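Local coordinates for catalase (Bacillus pumilus, PDB 4QOL), which breaks down hydrogen peroxide to water and oxygen at a buried heme, and can probably also oxidise phenolic substrates in a peroxidase-like way, at residues D110-A115 with G186-Y191; G129-I134 with A192-S197; H217-E222 with D260-L265. All coordinates share one frame; numbering follows the deposited sequence.

Contact 1: residues D110-A115 with G186-Y191; sequences DPRGFA and GIPANY. With HEM (protoporphyrin IX containing Fe), chain E.
Arg112 reaches across to the loop of Gly186-Tyr191 and turns one face of its guanidinium to Pro188 CD. The proline CD lies 3.5 Å above the guanidinium plane of Arg112, displaced toward the rim, and is 3.7 Å from NE, so the CD corner of the proline ring sits over the NE and NH1 side of the guanidinium rather than over its middle. A bend at chi2 of Arg112 (53°), followed by a straight chi3, folds the chain so that its methylene part passes Tyr191 before the charged end arrives at Pro188. On that path Arg112 CG meets CE1 of Tyr191 at 4.0 Å, coming to the ring at its edge and in its plane, with the two side chains roughly perpendicular. Backbone carbonyls fix the guanidinium: Arg112 NH1 donates 2.8 Å to Asp110 O, the acceptor lying almost in the guanidinium plane, and Leu108 O takes a second bond from NH1, while Glu106 O accepts from NH2. Gly186 O is near NH1 too, but the angle is too poor for a bond; its donor is Asp110 N at 2.9 Å, with N-H···O at 165°. Beyond Arg112 the chain enters strand 113-120 of the antiparallel catalase beta-barrel, whose residues here line part of the heme pocket. Gly113 CA approaches the heme methyl CMD to 3.4 Å, and a CB at this position would run into that methyl, which is consistent with a glycine here. On the strand beyond, Ala115 CB lies 3.9 Å from the propionate oxygen O1D of the heme. The polar ends of two other side chains are held outside the segments: Tyr191 OH bonds to the Glu106 carboxylate, and Asp110, its CB directed away from the loop, uses OD2 to accept from the backbone N-H groups of Val98 and Ile99.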
loop_
_atom_site.group_PDB
_atom_site.type_symbol
_atom_site.label_atom_id
_atom_site.label_comp_id
_atom_site.label_asym_id
_atom_site.label_seq_id
_atom_site.Cartn_x
_atom_site.Cartn_y
_atom_site.Cartn_z
ATOM N N ASP A 110 30.619 9.700 2.674
ATOM C CA ASP A 110 29.359 9.578 3.471
ATOM C C ASP A 110 29.771 8.995 4.806
ATOM O O ASP A 110 30.670 8.162 4.843
ATOM C CB ASP A 110 28.370 8.582 2.799
ATOM C CG ASP A 110 27.004 9.190 2.397
ATOM O OD1 ASP A 110 26.696 10.383 2.648
ATOM O OD2 ASP A 110 26.253 8.472 1.609
ATOM N N PRO A 111 29.028 9.308 5.878
ATOM C CA PRO A 111 29.039 8.327 7.012
ATOM C C PRO A 111 28.659 6.940 6.505
ATOM O O PRO A 111 28.053 6.806 5.426
ATOM C CB PRO A 111 27.997 8.867 7.945
ATOM C CG PRO A 111 27.733 10.256 7.491
ATOM C CD PRO A 111 27.906 10.234 6.025
ATOM N N ARG A 112 29.105 5.928 7.208
ATOM C CA ARG A 112 28.596 4.610 7.011
ATOM C C ARG A 112 27.732 4.158 8.167
ATOM O O ARG A 112 28.114 4.310 9.333
ATOM C CB ARG A 112 29.760 3.630 6.878
ATOM C CG ARG A 112 30.221 3.338 5.430
ATOM C CD ARG A 112 30.541 4.563 4.611
ATOM N NE ARG A 112 30.983 4.233 3.219
ATOM C CZ ARG A 112 31.236 5.172 2.330
ATOM N NH1 ARG A 112 31.121 6.435 2.656
ATOM N NH2 ARG A 112 31.575 4.859 1.096
ATOM N N GLY A 113 26.615 3.519 7.829
ATOM C CA GLY A 113 25.797 2.883 8.868
ATOM C C GLY A 113 26.405 1.618 9.383
ATOM O O GLY A 113 27.056 0.877 8.648
ATOM N N PHE A 114 26.110 1.354 10.626
ATOM C CA PHE A 114 26.661 0.250 11.387
ATOM C C PHE A 114 25.570 -0.144 12.377
ATOM O O PHE A 114 25.532 0.275 13.522
ATOM C CB PHE A 114 27.927 0.722 12.114
ATOM C CG PHE A 114 28.831 -0.382 12.599
ATOM C CD1 PHE A 114 28.358 -1.463 13.321
ATOM C CD2 PHE A 114 30.203 -0.285 12.375
ATOM C CE1 PHE A 114 29.225 -2.455 13.787
ATOM C CE2 PHE A 114 31.072 -1.250 12.834
ATOM C CZ PHE A 114 30.586 -2.345 13.548
ATOM N N ALA A 115 24.634 -0.967 11.889
ATOM C CA ALA A 115 23.391 -1.305 12.629
ATOM C C ALA A 115 23.437 -2.737 13.125
ATOM O O ALA A 115 23.603 -3.642 12.326
ATOM C CB ALA A 115 22.166 -1.114 11.722
ATOM N N GLY A 186 35.867 9.892 5.700
ATOM C CA GLY A 186 34.654 10.003 4.937
ATOM C C GLY A 186 34.457 8.978 3.823
ATOM O O GLY A 186 33.330 8.784 3.375
ATOM N N ILE A 187 35.524 8.249 3.468
ATOM C CA ILE A 187 35.456 7.129 2.570
ATOM C C ILE A 187 36.217 5.940 3.150
ATOM O O ILE A 187 37.380 5.699 2.805
ATOM C CB ILE A 187 36.001 7.436 1.162
ATOM C CG1 ILE A 187 35.533 8.807 0.671
ATOM C CG2 ILE A 187 35.561 6.311 0.210
ATOM C CD1 ILE A 187 36.043 9.202 -0.688
ATOM N N PRO A 188 35.588 5.166 4.045
ATOM C CA PRO A 188 36.169 3.914 4.463
ATOM C C PRO A 188 36.556 2.985 3.309
ATOM O O PRO A 188 35.887 2.972 2.306
ATOM C CB PRO A 188 35.071 3.275 5.368
ATOM C CG PRO A 188 34.291 4.476 5.849
ATOM C CD PRO A 188 34.258 5.392 4.622
ATOM N N ALA A 189 37.627 2.174 3.499
ATOM C CA ALA A 189 38.064 1.318 2.417
ATOM C C ALA A 189 37.023 0.255 2.089
ATOM O O ALA A 189 36.932 -0.231 0.909
ATOM C CB ALA A 189 39.397 0.677 2.743
ATOM N N ASN A 190 36.332 -0.185 3.132
ATOM C CA ASN A 190 35.270 -1.162 3.024
ATOM C C ASN A 190 34.545 -1.218 4.424
ATOM O O ASN A 190 34.834 -0.419 5.282
ATOM C CB ASN A 190 35.856 -2.530 2.613
ATOM C CG ASN A 190 36.932 -3.005 3.561
ATOM O OD1 ASN A 190 36.679 -3.183 4.756
ATOM N ND2 ASN A 190 38.170 -3.242 3.042
ATOM N N TYR A 191 33.580 -2.104 4.581
ATOM C CA TYR A 191 32.815 -2.142 5.810
ATOM C C TYR A 191 33.544 -2.840 6.957
ATOM O O TYR A 191 33.212 -2.618 8.096
ATOM C CB TYR A 191 31.470 -2.852 5.570
ATOM C CG TYR A 191 30.513 -2.177 4.610
ATOM C CD1 TYR A 191 30.252 -0.809 4.685
ATOM C CD2 TYR A 191 29.860 -2.913 3.628
ATOM C CE1 TYR A 191 29.342 -0.200 3.825
ATOM C CE2 TYR A 191 28.964 -2.344 2.766
ATOM C CZ TYR A 191 28.705 -0.971 2.835
ATOM O OH TYR A 191 27.820 -0.411 1.961
HETATM C CHA HEM E . 18.265 4.373 8.584
HETATM C CHB HEM E . 15.896 8.256 10.268
HETATM C CHC HEM E . 20.068 9.696 12.575
HETATM C CHD HEM E . 22.042 5.428 11.406
HETATM C C1A HEM E . 17.284 5.323 8.816
HETATM C C2A HEM E . 15.966 5.313 8.255
HETATM C C3A HEM E . 15.304 6.402 8.733
HETATM C C4A HEM E . 16.197 7.079 9.584
HETATM C CMA HEM E . 13.886 6.866 8.565
HETATM C CAA HEM E . 15.442 4.243 7.352
HETATM C CBA HEM E . 15.256 2.996 8.242
HETATM C CGA HEM E . 14.564 1.897 7.526
HETATM O O1A HEM E . 14.581 0.762 8.044
HETATM O O2A HEM E . 13.891 2.113 6.492
HETATM C C1B HEM E . 16.879 8.961 11.018
HETATM C C2B HEM E . 16.588 10.202 11.667
HETATM C C3B HEM E . 17.730 10.628 12.294
HETATM C C4B HEM E . 18.752 9.592 12.077
HETATM C CMB HEM E . 15.244 10.884 11.645
HETATM C CAB HEM E . 17.954 11.815 13.121
HETATM C CBB HEM E . 16.901 12.494 13.583
HETATM C C1C HEM E . 20.971 8.639 12.457
HETATM C C2C HEM E . 22.094 8.507 13.241
HETATM C C3C HEM E . 22.661 7.320 12.893
HETATM C C4C HEM E . 21.839 6.671 11.942
HETATM C CMC HEM E . 22.600 9.567 14.196
HETATM C CAC HEM E . 23.787 6.721 13.526
HETATM C CBC HEM E . 24.024 7.050 14.784
HETATM C C1D HEM E . 21.124 4.829 10.530
HETATM C C2D HEM E . 21.407 3.538 9.903
HETATM C C3D HEM E . 20.389 3.236 9.091
HETATM C C4D HEM E . 19.464 4.355 9.240
HETATM C CMD HEM E . 22.666 2.764 10.161
HETATM C CAD HEM E . 20.209 2.003 8.242
HETATM C CBD HEM E . 19.680 0.901 9.188
HETATM C CGD HEM E . 19.553 -0.308 8.309
HETATM O O1D HEM E . 20.570 -0.963 8.112
HETATM O O2D HEM E . 18.453 -0.643 7.793
HETATM N NA HEM E . 17.416 6.418 9.675
HETATM N NB HEM E . 18.161 8.667 11.303
HETATM N NC HEM E . 20.774 7.491 11.723
HETATM N ND HEM E . 19.951 5.295 10.117
HETATM FE FE HEM E . 19.097 6.916 10.688
#

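Contact 2: residues G129-I134 with A192-S197; sequences GNNLPI and AEMRGS. With HEM (protoporphyrin IX containing Fe), chain E.
Asn130 and Ser197 form a single antiparallel bridge, a hydrogen-bonded pair, where the end of barrel strand 123-130 meets the short strand 196-197 of the catalase fold. Asn130 N donates to Ser197 O at 3.2 Å; the return bond, Ser197 N to Asn130 O, is short at 2.7 Å but weak, being bent to 127°. With OG anti to its carbonyl carbon (chi1 -56°), Ser197 sends the hydroxyl to Asn131 O at 2.7 Å, from above the carbonyl plane. The Asn131 amide is satisfied at both ends: OD1 accepts from Arg112 N, and ND2 donates to a water that also accepts from Arg195 N. Arg195 runs its CD past Asn131 O, and its NE makes a salt bridge with Glu185 OE2. Toward the heme, Asn130 CG packs 3.3 Å from the vinyl carbon CAC, consistent with the distal-side asparagine of the catalase family. Replaced by alanine, Asn130 would lose its amide, which is likely to leave a gap beside the vinyl carbon CAC and take a polar group from this side of the heme pocket. Arg195 O, buried with no conventional hydrogen-bond partner, makes a CA-H···O contact with Asn131, whose CA is 3.2 Å from the oxygen.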
loop_
_atom_site.group_PDB
_atom_site.type_symbol
_atom_site.label_atom_id
_atom_site.label_comp_id
_atom_site.label_asym_id
_atom_site.label_seq_id
_atom_site.Cartn_x
_atom_site.Cartn_y
_atom_site.Cartn_z
ATOM N N GLY A 129 24.025 2.302 14.886
ATOM C CA GLY A 129 25.145 3.220 14.884
ATOM C C GLY A 129 25.566 3.707 13.509
ATOM O O GLY A 129 25.047 3.293 12.462
ATOM N N ASN A 130 26.620 4.517 13.488
ATOM C CA ASN A 130 27.376 4.875 12.294
ATOM C C ASN A 130 28.849 4.675 12.572
ATOM O O ASN A 130 29.232 4.551 13.750
ATOM C CB ASN A 130 27.167 6.372 11.917
ATOM C CG ASN A 130 25.976 6.643 11.031
ATOM O OD1 ASN A 130 25.391 5.765 10.386
ATOM N ND2 ASN A 130 25.658 7.945 10.918
ATOM N N ASN A 131 29.690 4.713 11.583
ATOM C CA ASN A 131 31.167 4.716 11.837
ATOM C C ASN A 131 31.629 5.946 12.578
ATOM O O ASN A 131 32.272 5.836 13.634
ATOM C CB ASN A 131 31.995 4.496 10.545
ATOM C CG ASN A 131 31.888 5.634 9.542
ATOM O OD1 ASN A 131 30.841 6.251 9.408
ATOM N ND2 ASN A 131 32.979 5.870 8.790
ATOM N N LEU A 132 31.298 7.139 12.065
ATOM C CA LEU A 132 31.711 8.340 12.734
ATOM C C LEU A 132 30.935 8.520 14.079
ATOM O O LEU A 132 29.757 8.210 14.166
ATOM C CB LEU A 132 31.510 9.568 11.839
ATOM C CG LEU A 132 32.095 9.414 10.450
ATOM C CD1 LEU A 132 31.794 10.645 9.623
ATOM C CD2 LEU A 132 33.611 9.195 10.489
ATOM N N PRO A 133 31.573 9.128 15.064
ATOM C CA PRO A 133 30.981 9.095 16.425
ATOM C C PRO A 133 30.107 10.275 16.838
ATOM O O PRO A 133 29.575 10.276 18.037
ATOM C CB PRO A 133 32.211 9.049 17.350
ATOM C CG PRO A 133 33.207 9.839 16.600
ATOM C CD PRO A 133 32.997 9.442 15.139
ATOM N N ILE A 134 29.917 11.216 15.934
ATOM C CA ILE A 134 29.066 12.386 16.127
ATOM C C ILE A 134 28.141 12.570 14.962
ATOM O O ILE A 134 28.157 11.801 14.018
ATOM C CB ILE A 134 29.886 13.655 16.331
ATOM C CG1 ILE A 134 30.878 13.824 15.196
ATOM C CG2 ILE A 134 30.663 13.585 17.624
ATOM C CD1 ILE A 134 31.482 15.160 15.185
ATOM N N ALA A 192 34.563 -3.664 6.649
ATOM C CA ALA A 192 35.305 -4.415 7.695
ATOM C C ALA A 192 36.387 -3.571 8.364
ATOM O O ALA A 192 36.596 -3.631 9.569
ATOM C CB ALA A 192 35.938 -5.665 7.102
ATOM N N GLU A 193 37.019 -2.699 7.600
ATOM C CA GLU A 193 38.169 -1.907 8.118
ATOM C C GLU A 193 37.696 -0.516 8.511
ATOM O O GLU A 193 38.118 0.514 7.966
ATOM C CB GLU A 193 39.261 -1.850 7.033
ATOM C CG GLU A 193 39.870 -3.212 6.709
ATOM C CD GLU A 193 40.918 -3.145 5.608
ATOM O OE1 GLU A 193 40.644 -3.577 4.455
ATOM O OE2 GLU A 193 42.021 -2.671 5.893
ATOM N N MET A 194 36.725 -0.496 9.428
ATOM C CA MET A 194 35.893 0.661 9.680
ATOM C C MET A 194 35.506 0.698 11.148
ATOM O O MET A 194 35.275 -0.353 11.746
ATOM C CB MET A 194 34.620 0.502 8.836
ATOM C CG MET A 194 33.675 1.634 8.878
ATOM S SD MET A 194 32.231 1.379 7.783
ATOM C CE MET A 194 31.177 0.290 8.738
ATOM N N ARG A 195 35.463 1.911 11.689
ATOM C CA ARG A 195 35.015 2.199 13.041
ATOM C C ARG A 195 33.502 1.993 13.168
ATOM O O ARG A 195 32.796 1.991 12.153
ATOM C CB ARG A 195 35.317 3.670 13.295
ATOM C CG ARG A 195 35.216 4.160 14.692
ATOM C CD ARG A 195 35.378 5.671 14.741
ATOM N NE ARG A 195 36.574 6.170 14.036
ATOM C CZ ARG A 195 37.746 6.475 14.601
ATOM N NH1 ARG A 195 37.926 6.372 15.899
ATOM N NH2 ARG A 195 38.752 6.920 13.850
ATOM N N GLY A 196 33.035 1.753 14.416
ATOM C CA GLY A 196 31.618 1.848 14.709
ATOM C C GLY A 196 31.375 2.649 15.964
ATOM O O GLY A 196 32.231 2.691 16.846
ATOM N N SER A 197 30.224 3.359 16.019
ATOM C CA SER A 197 29.923 4.253 17.107
ATOM C C SER A 197 28.419 4.188 17.432
ATOM O O SER A 197 27.628 4.215 16.530
ATOM C CB SER A 197 30.274 5.681 16.717
ATOM O OG SER A 197 31.639 5.778 16.308
HETATM C CHA HEM E . 18.265 4.373 8.584
HETATM C CHB HEM E . 15.896 8.256 10.268
HETATM C CHC HEM E . 20.068 9.696 12.575
HETATM C CHD HEM E . 22.042 5.428 11.406
HETATM C C1A HEM E . 17.284 5.323 8.816
HETATM C C2A HEM E . 15.966 5.313 8.255
HETATM C C3A HEM E . 15.304 6.402 8.733
HETATM C C4A HEM E . 16.197 7.079 9.584
HETATM C CMA HEM E . 13.886 6.866 8.565
HETATM C CAA HEM E . 15.442 4.243 7.352
HETATM C CBA HEM E . 15.256 2.996 8.242
HETATM C CGA HEM E . 14.564 1.897 7.526
HETATM O O1A HEM E . 14.581 0.762 8.044
HETATM O O2A HEM E . 13.891 2.113 6.492
HETATM C C1B HEM E . 16.879 8.961 11.018
HETATM C C2B HEM E . 16.588 10.202 11.667
HETATM C C3B HEM E . 17.730 10.628 12.294
HETATM C C4B HEM E . 18.752 9.592 12.077
HETATM C CMB HEM E . 15.244 10.884 11.645
HETATM C CAB HEM E . 17.954 11.815 13.121
HETATM C CBB HEM E . 16.901 12.494 13.583
HETATM C C1C HEM E . 20.971 8.639 12.457
HETATM C C2C HEM E . 22.094 8.507 13.241
HETATM C C3C HEM E . 22.661 7.320 12.893
HETATM C C4C HEM E . 21.839 6.671 11.942
HETATM C CMC HEM E . 22.600 9.567 14.196
HETATM C CAC HEM E . 23.787 6.721 13.526
HETATM C CBC HEM E . 24.024 7.050 14.784
HETATM C C1D HEM E . 21.124 4.829 10.530
HETATM C C2D HEM E . 21.407 3.538 9.903
HETATM C C3D HEM E . 20.389 3.236 9.091
HETATM C C4D HEM E . 19.464 4.355 9.240
HETATM C CMD HEM E . 22.666 2.764 10.161
HETATM C CAD HEM E . 20.209 2.003 8.242
HETATM C CBD HEM E . 19.680 0.901 9.188
HETATM C CGD HEM E . 19.553 -0.308 8.309
HETATM O O1D HEM E . 20.570 -0.963 8.112
HETATM O O2D HEM E . 18.453 -0.643 7.793
HETATM N NA HEM E . 17.416 6.418 9.675
HETATM N NB HEM E . 18.161 8.667 11.303
HETATM N NC HEM E . 20.774 7.491 11.723
HETATM N ND HEM E . 19.951 5.295 10.117
HETATM FE FE HEM E . 19.097 6.916 10.688
HETATM O O HOH W 1 35.516 4.244 9.888
#

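Contact 3: residues H217-E222 with D260-L265; sequences HWRPSE and DLYVQL
His217-Pro220 and Asp260-Leu265 run as neighbouring antiparallel strands, their short axes 4.7 Å apart at closest approach and at 146° to each other. His217 pairs with Tyr262 and Arg219 with Asp260 as hydrogen-bonded pairs, and Trp218 faces Leu261 in the non-hydrogen-bonded pair between them. Tyr262 N to His217 O, at 2.8 Å, is almost straight; Arg219 N to Asp260 O has the same length. Both strands belong to the catalase barrel sheet, where strand 293-302 flanks 258-267 on its other side. On the face carrying Trp218 and Leu261, the leucine CG stands anti to its backbone N (chi1 -172°), bringing CD1 over the middle of the indole six-membered ring, a CH-pi contact of 3.6 Å to the centroid. That tryptophan also stacks on Phe114. On the face of His217, Arg219, Asp260 and Tyr262, the arginine bends at chi3 and lays its guanidinium flat on the tyrosine ring, planes 7° apart, with CZ 4.0 Å from the ring centroid: an off-centre cation-pi stack. His217 NE2 donates to Gln264 OE1 at 2.8 Å from well above the amide plane, and Gln264 NE2 is in turn held by the carbonyls of Trp285 and Tyr290. Asp260 forms a salt bridge through OD1 with Arg297, while a water donates to its OD2 and to Arg219 O.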
loop_
_atom_site.group_PDB
_atom_site.type_symbol
_atom_site.label_atom_id
_atom_site.label_comp_id
_atom_site.label_asym_id
_atom_site.label_seq_id
_atom_site.Cartn_x
_atom_site.Cartn_y
_atom_site.Cartn_z
ATOM N N HIS A 217 31.427 2.081 21.445
ATOM C CA HIS A 217 32.439 2.181 20.401
ATOM C C HIS A 217 32.792 0.794 19.887
ATOM O O HIS A 217 32.982 -0.131 20.712
ATOM C CB HIS A 217 33.702 2.813 20.992
ATOM C CG HIS A 217 33.479 4.183 21.525
ATOM N ND1 HIS A 217 33.532 5.310 20.726
ATOM C CD2 HIS A 217 33.227 4.616 22.772
ATOM C CE1 HIS A 217 33.309 6.382 21.469
ATOM N NE2 HIS A 217 33.130 5.986 22.716
ATOM N N TRP A 218 32.844 0.618 18.567
ATOM C CA TRP A 218 33.267 -0.634 17.968
ATOM C C TRP A 218 34.662 -0.424 17.317
ATOM O O TRP A 218 34.831 0.473 16.471
ATOM C CB TRP A 218 32.298 -1.042 16.852
ATOM C CG TRP A 218 30.900 -1.415 17.247
ATOM C CD1 TRP A 218 29.734 -0.679 17.003
ATOM C CD2 TRP A 218 30.467 -2.641 17.866
ATOM N NE1 TRP A 218 28.628 -1.385 17.448
ATOM C CE2 TRP A 218 29.046 -2.595 17.951
ATOM C CE3 TRP A 218 31.126 -3.809 18.295
ATOM C CZ2 TRP A 218 28.291 -3.659 18.461
ATOM C CZ3 TRP A 218 30.358 -4.853 18.861
ATOM C CH2 TRP A 218 28.958 -4.761 18.929
ATOM N N ARG A 219 35.620 -1.259 17.694
ATOM C CA ARG A 219 36.989 -1.235 17.142
ATOM C C ARG A 219 37.278 -2.467 16.258
ATOM O O ARG A 219 37.220 -3.622 16.733
ATOM C CB ARG A 219 38.016 -1.188 18.273
ATOM C CG ARG A 219 38.220 0.238 18.647
ATOM C CD ARG A 219 38.866 0.443 20.018
ATOM N NE ARG A 219 40.086 -0.293 20.258
ATOM C CZ ARG A 219 40.766 -0.211 21.411
ATOM N NH1 ARG A 219 40.348 0.596 22.397
ATOM N NH2 ARG A 219 41.899 -0.897 21.557
ATOM N N PRO A 220 37.518 -2.236 14.976
ATOM C CA PRO A 220 37.694 -3.330 14.055
ATOM C C PRO A 220 38.935 -4.144 14.281
ATOM O O PRO A 220 40.027 -3.597 14.364
ATOM C CB PRO A 220 37.786 -2.627 12.713
ATOM C CG PRO A 220 38.294 -1.255 13.031
ATOM C CD PRO A 220 37.709 -0.916 14.329
ATOM N N SER A 221 38.773 -5.449 14.308
ATOM C CA SER A 221 39.922 -6.347 14.363
ATOM C C SER A 221 40.774 -6.182 13.134
ATOM O O SER A 221 41.993 -6.374 13.193
ATOM C CB SER A 221 39.469 -7.799 14.452
ATOM O OG SER A 221 38.751 -8.199 13.291
ATOM N N GLU A 222 40.168 -5.773 12.012
ATOM C CA GLU A 222 40.897 -5.551 10.758
ATOM C C GLU A 222 41.576 -4.154 10.642
ATOM O O GLU A 222 42.244 -3.905 9.643
ATOM C CB GLU A 222 39.983 -5.784 9.542
ATOM C CG GLU A 222 39.380 -7.186 9.464
ATOM C CD GLU A 222 40.384 -8.281 9.191
ATOM O OE1 GLU A 222 41.464 -7.991 8.674
ATOM O OE2 GLU A 222 40.099 -9.443 9.510
ATOM N N ASP A 260 35.692 -5.284 18.457
ATOM C CA ASP A 260 35.573 -5.229 19.889
ATOM C C ASP A 260 34.693 -4.104 20.292
ATOM O O ASP A 260 34.813 -2.979 19.797
ATOM C CB ASP A 260 36.976 -5.101 20.548
ATOM C CG ASP A 260 37.813 -6.365 20.395
ATOM O OD1 ASP A 260 37.262 -7.491 20.395
ATOM O OD2 ASP A 260 39.048 -6.245 20.289
ATOM N N LEU A 261 33.805 -4.398 21.232
ATOM C CA LEU A 261 32.918 -3.380 21.830
ATOM C C LEU A 261 33.542 -2.782 23.103
ATOM O O LEU A 261 33.881 -3.508 23.991
ATOM C CB LEU A 261 31.573 -4.027 22.241
ATOM C CG LEU A 261 30.520 -3.029 22.689
ATOM C CD1 LEU A 261 30.155 -2.019 21.596
ATOM C CD2 LEU A 261 29.284 -3.797 23.133
ATOM N N TYR A 262 33.682 -1.459 23.122
ATOM C CA TYR A 262 34.112 -0.696 24.264
ATOM C C TYR A 262 33.014 0.279 24.640
ATOM O O TYR A 262 32.285 0.768 23.788
ATOM C CB TYR A 262 35.349 0.109 23.960
ATOM C CG TYR A 262 36.597 -0.713 23.787
ATOM C CD1 TYR A 262 36.853 -1.304 22.576
ATOM C CD2 TYR A 262 37.459 -0.959 24.859
ATOM C CE1 TYR A 262 37.966 -2.121 22.395
ATOM C CE2 TYR A 262 38.582 -1.766 24.679
ATOM C CZ TYR A 262 38.835 -2.309 23.413
ATOM O OH TYR A 262 39.960 -3.111 23.257
ATOM N N VAL A 263 32.904 0.571 25.929
ATOM C CA VAL A 263 32.058 1.659 26.385
ATOM C C VAL A 263 32.831 2.700 27.160
ATOM O O VAL A 263 33.873 2.426 27.740
ATOM C CB VAL A 263 30.862 1.181 27.236
ATOM C CG1 VAL A 263 29.948 0.331 26.361
ATOM C CG2 VAL A 263 31.306 0.414 28.464
ATOM N N GLN A 264 32.281 3.915 27.177
ATOM C CA GLN A 264 32.643 4.925 28.175
ATOM C C GLN A 264 31.462 5.162 29.089
ATOM O O GLN A 264 30.304 5.141 28.644
ATOM C CB GLN A 264 32.965 6.266 27.464
ATOM C CG GLN A 264 34.123 6.270 26.506
ATOM C CD GLN A 264 34.192 7.570 25.710
ATOM O OE1 GLN A 264 33.419 7.782 24.780
ATOM N NE2 GLN A 264 35.123 8.450 26.081
ATOM N N LEU A 265 31.760 5.373 30.370
ATOM C CA LEU A 265 30.722 5.562 31.375
ATOM C C LEU A 265 30.941 6.911 32.072
ATOM O O LEU A 265 32.074 7.247 32.441
ATOM C CB LEU A 265 30.705 4.409 32.399
ATOM C CG LEU A 265 30.232 3.062 31.824
ATOM C CD1 LEU A 265 30.676 1.908 32.697
ATOM C CD2 LEU A 265 28.712 3.057 31.657
HETATM O O HOH W 2 39.563 -4.960 17.880
#

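Overall arrangement
From the N terminus, 110-115 opens contact 1 and leads into strand 113-120; the hairpin with strand 123-130 then brings in 129-134, the start of contact 2. The chain makes helices 143-150, 161-169 and 175-181 before 186-191 closes contact 1 and 192-197, next along, closes contact 2, so the two loops cross. They are joined by Arg112 O to Asn131 N and Phe114 O to Gly129 N, probable backbone bonds, and both touch the heme. Contact 3 follows in series, closing 217-222 onto 260-265 around helices 229-236 and 242-253. Gly196 O to Trp218 N, 2.8 Å, links contact 2 to contact 3 within the barrel sheet.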